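Long-range contact in unsaturated glucuronyl hydrolase (Streptococcus agalactiae, PDB 2ZZR), which hydrolyses unsaturated disaccharides from chondroitin, hyaluronan and heparin, releasing the unsaturated uronic acid: residues N42-P53 against V62-W73. Residues are numbered along the deposited sequence; the frame is centred on the assembly and turned at random.
Sequences NIDYFGEEYPTP and VMDNTEWTNGFW
One face of the Trp-73 indole carries both the Phe-46 ring and Pro-51, with Ile-43 N at its edge. Phe-46 stands edge-on in a T-shaped pair, planes 71° apart, its CD2 3.7 Å from Trp-73 CH2, while Pro-51 CD rests 3.5 Å from Trp-73 CG. Tyr-45 CD1 and Pro-51 N lie over opposite faces of Phe-46, both offset toward the rim. Tyr-50 completes the aromatic cluster: Asn-70 CB makes a CH-pi contact over one face of its ring, Met-63 O lies in plane at the edge, and CD2 comes 3.6 Å from Trp-73 CD1. CG of Trp-73 is anti to the backbone N (chi1 166°), which sends the indole from helix 70-84 against Pro-51 of the antiparallel beta hairpin 50-56/59-63 toward the C-terminal end of helix 25-46, a joint between two helices of the alpha barrel. Two backbone hydrogen bonds pair Tyr-50 with Met-63. Beyond Phe-46, Val-62 CG2 touches Tyr-45 CE1 and Phe-46 CD1; the Tyr-45 hydroxyl is hydrogen-bonded to Tyr-60 O. Where the chain turns its corner, Pro-53 CG sits 3.4 Å from Thr-69 OG1, and water 2 joins that hydroxyl to Pro-51 O. Water 1 accepts the indole N-H, its oxygen 2.9 Å from Trp-73 NE1, and lies 2.7 Å from Glu-49 O.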
# COMPACT_ATOMS: atom_id res chain seq x y z
N ASN A 42 18.97 -10.14 -6.59
CA ASN A 42 19.05 -8.98 -5.70
C ASN A 42 19.47 -9.26 -4.26
O ASN A 42 20.05 -8.39 -3.61
CB ASN A 42 17.76 -8.16 -5.76
CG ASN A 42 17.61 -7.40 -7.06
OD1 ASN A 42 18.53 -7.37 -7.89
ND2 ASN A 42 16.45 -6.76 -7.25
N ILE A 43 19.18 -10.46 -3.75
CA ILE A 43 19.65 -10.84 -2.41
C ILE A 43 21.19 -10.72 -2.34
O ILE A 43 21.75 -10.26 -1.34
CB ILE A 43 19.18 -12.26 -2.00
CG1 ILE A 43 17.67 -12.25 -1.70
CG2 ILE A 43 19.95 -12.79 -0.78
CD1 ILE A 43 17.08 -13.61 -1.37
N ASP A 44 21.84 -11.11 -3.42
CA ASP A 44 23.29 -11.00 -3.53
C ASP A 44 23.75 -9.55 -3.73
O ASP A 44 24.79 -9.14 -3.21
CB ASP A 44 23.79 -11.90 -4.67
CG ASP A 44 23.53 -13.39 -4.40
OD1 ASP A 44 23.62 -13.84 -3.24
OD2 ASP A 44 23.23 -14.11 -5.37
N TYR A 45 22.97 -8.78 -4.48
CA TYR A 45 23.23 -7.36 -4.73
C TYR A 45 23.11 -6.51 -3.46
O TYR A 45 23.99 -5.69 -3.18
CB TYR A 45 22.30 -6.84 -5.84
CG TYR A 45 22.50 -5.38 -6.23
CD1 TYR A 45 21.53 -4.43 -5.91
CD2 TYR A 45 23.64 -4.97 -6.91
CE1 TYR A 45 21.70 -3.09 -6.27
CE2 TYR A 45 23.81 -3.62 -7.28
CZ TYR A 45 22.84 -2.70 -6.95
OH TYR A 45 22.99 -1.37 -7.30
N PHE A 46 22.04 -6.72 -2.70
CA PHE A 46 21.80 -5.93 -1.48
C PHE A 46 22.51 -6.46 -0.25
O PHE A 46 22.84 -5.69 0.65
CB PHE A 46 20.30 -5.76 -1.21
CG PHE A 46 19.57 -5.03 -2.31
CD1 PHE A 46 19.95 -3.75 -2.67
CD2 PHE A 46 18.50 -5.63 -2.98
CE1 PHE A 46 19.30 -3.07 -3.69
CE2 PHE A 46 17.84 -4.95 -4.00
CZ PHE A 46 18.24 -3.67 -4.35
N GLY A 47 22.76 -7.77 -0.20
CA GLY A 47 23.31 -8.39 1.00
C GLY A 47 22.39 -8.21 2.20
O GLY A 47 21.20 -8.54 2.13
N GLU A 48 22.93 -7.66 3.28
CA GLU A 48 22.14 -7.36 4.48
C GLU A 48 21.57 -5.94 4.45
O GLU A 48 20.90 -5.51 5.39
CB GLU A 48 22.95 -7.62 5.75
CG GLU A 48 23.07 -9.12 6.08
CD GLU A 48 23.70 -9.42 7.44
OE1 GLU A 48 23.52 -8.63 8.39
OE2 GLU A 48 24.36 -10.48 7.55
N GLU A 49 21.82 -5.23 3.35
CA GLU A 49 21.31 -3.87 3.19
C GLU A 49 20.03 -3.87 2.34
O GLU A 49 19.44 -4.93 2.13
CB GLU A 49 22.40 -2.95 2.64
CG GLU A 49 23.51 -2.70 3.66
CD GLU A 49 24.39 -1.52 3.32
OE1 GLU A 49 25.03 -1.54 2.24
OE2 GLU A 49 24.45 -0.57 4.14
N TYR A 50 19.61 -2.69 1.88
CA TYR A 50 18.26 -2.52 1.33
C TYR A 50 18.24 -1.73 0.03
O TYR A 50 19.12 -0.90 -0.21
CB TYR A 50 17.36 -1.81 2.37
CG TYR A 50 17.24 -2.56 3.67
CD1 TYR A 50 18.22 -2.46 4.66
CD2 TYR A 50 16.15 -3.40 3.92
CE1 TYR A 50 18.13 -3.16 5.85
CE2 TYR A 50 16.04 -4.11 5.11
CZ TYR A 50 17.03 -3.98 6.07
OH TYR A 50 16.94 -4.68 7.25
N PRO A 51 17.23 -1.99 -0.83
CA PRO A 51 17.04 -1.14 -2.00
C PRO A 51 16.65 0.26 -1.56
O PRO A 51 16.01 0.42 -0.52
CB PRO A 51 15.86 -1.79 -2.73
CG PRO A 51 15.17 -2.63 -1.71
CD PRO A 51 16.23 -3.08 -0.76
N THR A 52 17.06 1.25 -2.34
CA THR A 52 16.54 2.61 -2.20
C THR A 52 15.04 2.57 -2.55
O THR A 52 14.58 1.62 -3.19
CB THR A 52 17.27 3.61 -3.13
OG1 THR A 52 17.36 3.06 -4.45
CG2 THR A 52 18.66 3.90 -2.59
N PRO A 53 14.27 3.59 -2.10
CA PRO A 53 12.84 3.65 -2.42
C PRO A 53 12.53 3.38 -3.89
O PRO A 53 11.63 2.58 -4.19
CB PRO A 53 12.45 5.08 -2.03
CG PRO A 53 13.35 5.37 -0.87
CD PRO A 53 14.67 4.71 -1.23
N VAL A 62 21.88 0.94 -3.16
CA VAL A 62 21.90 0.19 -1.90
C VAL A 62 21.97 1.17 -0.73
O VAL A 62 22.75 2.12 -0.75
CB VAL A 62 23.09 -0.79 -1.85
CG1 VAL A 62 23.04 -1.63 -0.60
CG2 VAL A 62 23.11 -1.68 -3.09
N MET A 63 21.15 0.92 0.30
CA MET A 63 21.06 1.82 1.45
C MET A 63 20.89 1.08 2.77
O MET A 63 20.59 -0.12 2.80
CB MET A 63 19.91 2.81 1.25
CG MET A 63 18.52 2.21 1.47
SD MET A 63 17.25 3.48 1.67
CE MET A 63 17.80 4.25 3.20
N ASP A 64 21.06 1.81 3.87
CA ASP A 64 20.87 1.23 5.20
C ASP A 64 19.39 1.26 5.61
O ASP A 64 18.52 1.57 4.78
CB ASP A 64 21.76 1.92 6.24
CG ASP A 64 21.45 3.40 6.43
OD1 ASP A 64 20.48 3.92 5.83
OD2 ASP A 64 22.19 4.06 7.19
N ASN A 65 19.11 0.92 6.86
CA ASN A 65 17.75 0.80 7.36
C ASN A 65 17.24 2.09 8.00
O ASN A 65 17.01 2.15 9.22
CB ASN A 65 17.62 -0.38 8.33
CG ASN A 65 16.19 -0.86 8.49
OD1 ASN A 65 15.25 -0.27 7.95
ND2 ASN A 65 16.01 -1.95 9.24
N THR A 66 17.04 3.12 7.18
CA THR A 66 16.67 4.45 7.69
C THR A 66 15.59 5.15 6.85
O THR A 66 15.27 6.31 7.10
CB THR A 66 17.89 5.39 7.78
OG1 THR A 66 18.46 5.55 6.47
CG2 THR A 66 18.95 4.84 8.74
N GLU A 67 15.02 4.46 5.87
CA GLU A 67 13.95 5.03 5.05
C GLU A 67 12.56 4.56 5.51
O GLU A 67 12.44 3.87 6.52
CB GLU A 67 14.16 4.74 3.56
CG GLU A 67 14.79 5.91 2.77
CD GLU A 67 13.85 7.08 2.55
OE1 GLU A 67 12.75 7.09 3.14
OE2 GLU A 67 14.22 8.00 1.79
N TRP A 68 11.52 4.96 4.78
CA TRP A 68 10.15 4.50 5.07
C TRP A 68 9.82 3.22 4.31
O TRP A 68 8.75 2.64 4.51
CB TRP A 68 9.11 5.60 4.75
CG TRP A 68 8.91 5.90 3.28
CD1 TRP A 68 9.63 6.76 2.51
CD2 TRP A 68 7.90 5.35 2.42
NE1 TRP A 68 9.15 6.79 1.23
CE2 TRP A 68 8.08 5.93 1.14
CE3 TRP A 68 6.86 4.42 2.60
CZ2 TRP A 68 7.27 5.60 0.04
CZ3 TRP A 68 6.05 4.10 1.50
CH2 TRP A 68 6.26 4.69 0.24
N THR A 69 10.75 2.80 3.46
CA THR A 69 10.51 1.79 2.43
C THR A 69 11.20 0.44 2.67
O THR A 69 10.99 -0.51 1.91
CB THR A 69 10.99 2.29 1.06
OG1 THR A 69 12.32 2.82 1.19
CG2 THR A 69 10.07 3.37 0.52
N ASN A 70 12.03 0.36 3.71
CA ASN A 70 12.87 -0.84 3.92
C ASN A 70 12.07 -2.13 4.10
O ASN A 70 12.52 -3.19 3.65
CB ASN A 70 13.80 -0.65 5.11
CG ASN A 70 14.75 0.50 4.92
OD1 ASN A 70 15.89 0.32 4.46
ND2 ASN A 70 14.29 1.70 5.24
N GLY A 71 10.92 -2.03 4.75
CA GLY A 71 10.04 -3.18 5.01
C GLY A 71 9.51 -3.87 3.77
O GLY A 71 9.22 -5.07 3.80
N PHE A 72 9.38 -3.12 2.67
CA PHE A 72 8.89 -3.66 1.40
C PHE A 72 9.86 -4.67 0.80
O PHE A 72 9.43 -5.65 0.18
CB PHE A 72 8.57 -2.56 0.39
CG PHE A 72 7.43 -1.67 0.81
CD1 PHE A 72 6.14 -2.18 0.97
CD2 PHE A 72 7.64 -0.31 1.04
CE1 PHE A 72 5.08 -1.36 1.36
CE2 PHE A 72 6.59 0.52 1.43
CZ PHE A 72 5.31 -0.01 1.59
N TRP A 73 11.15 -4.44 0.99
CA TRP A 73 12.18 -5.40 0.57
C TRP A 73 11.99 -6.73 1.32
O TRP A 73 11.86 -7.79 0.69
CB TRP A 73 13.59 -4.83 0.79
CG TRP A 73 14.69 -5.87 0.71
CD1 TRP A 73 15.52 -6.25 1.73
CD2 TRP A 73 15.06 -6.65 -0.43
NE1 TRP A 73 16.40 -7.22 1.28
CE2 TRP A 73 16.14 -7.48 -0.04
CE3 TRP A 73 14.60 -6.72 -1.76
CZ2 TRP A 73 16.75 -8.38 -0.92
CZ3 TRP A 73 15.21 -7.62 -2.64
CH2 TRP A 73 16.28 -8.43 -2.21
O HOH W 1 18.77 -7.46 2.91
O HOH W 2 14.36 1.09 1.57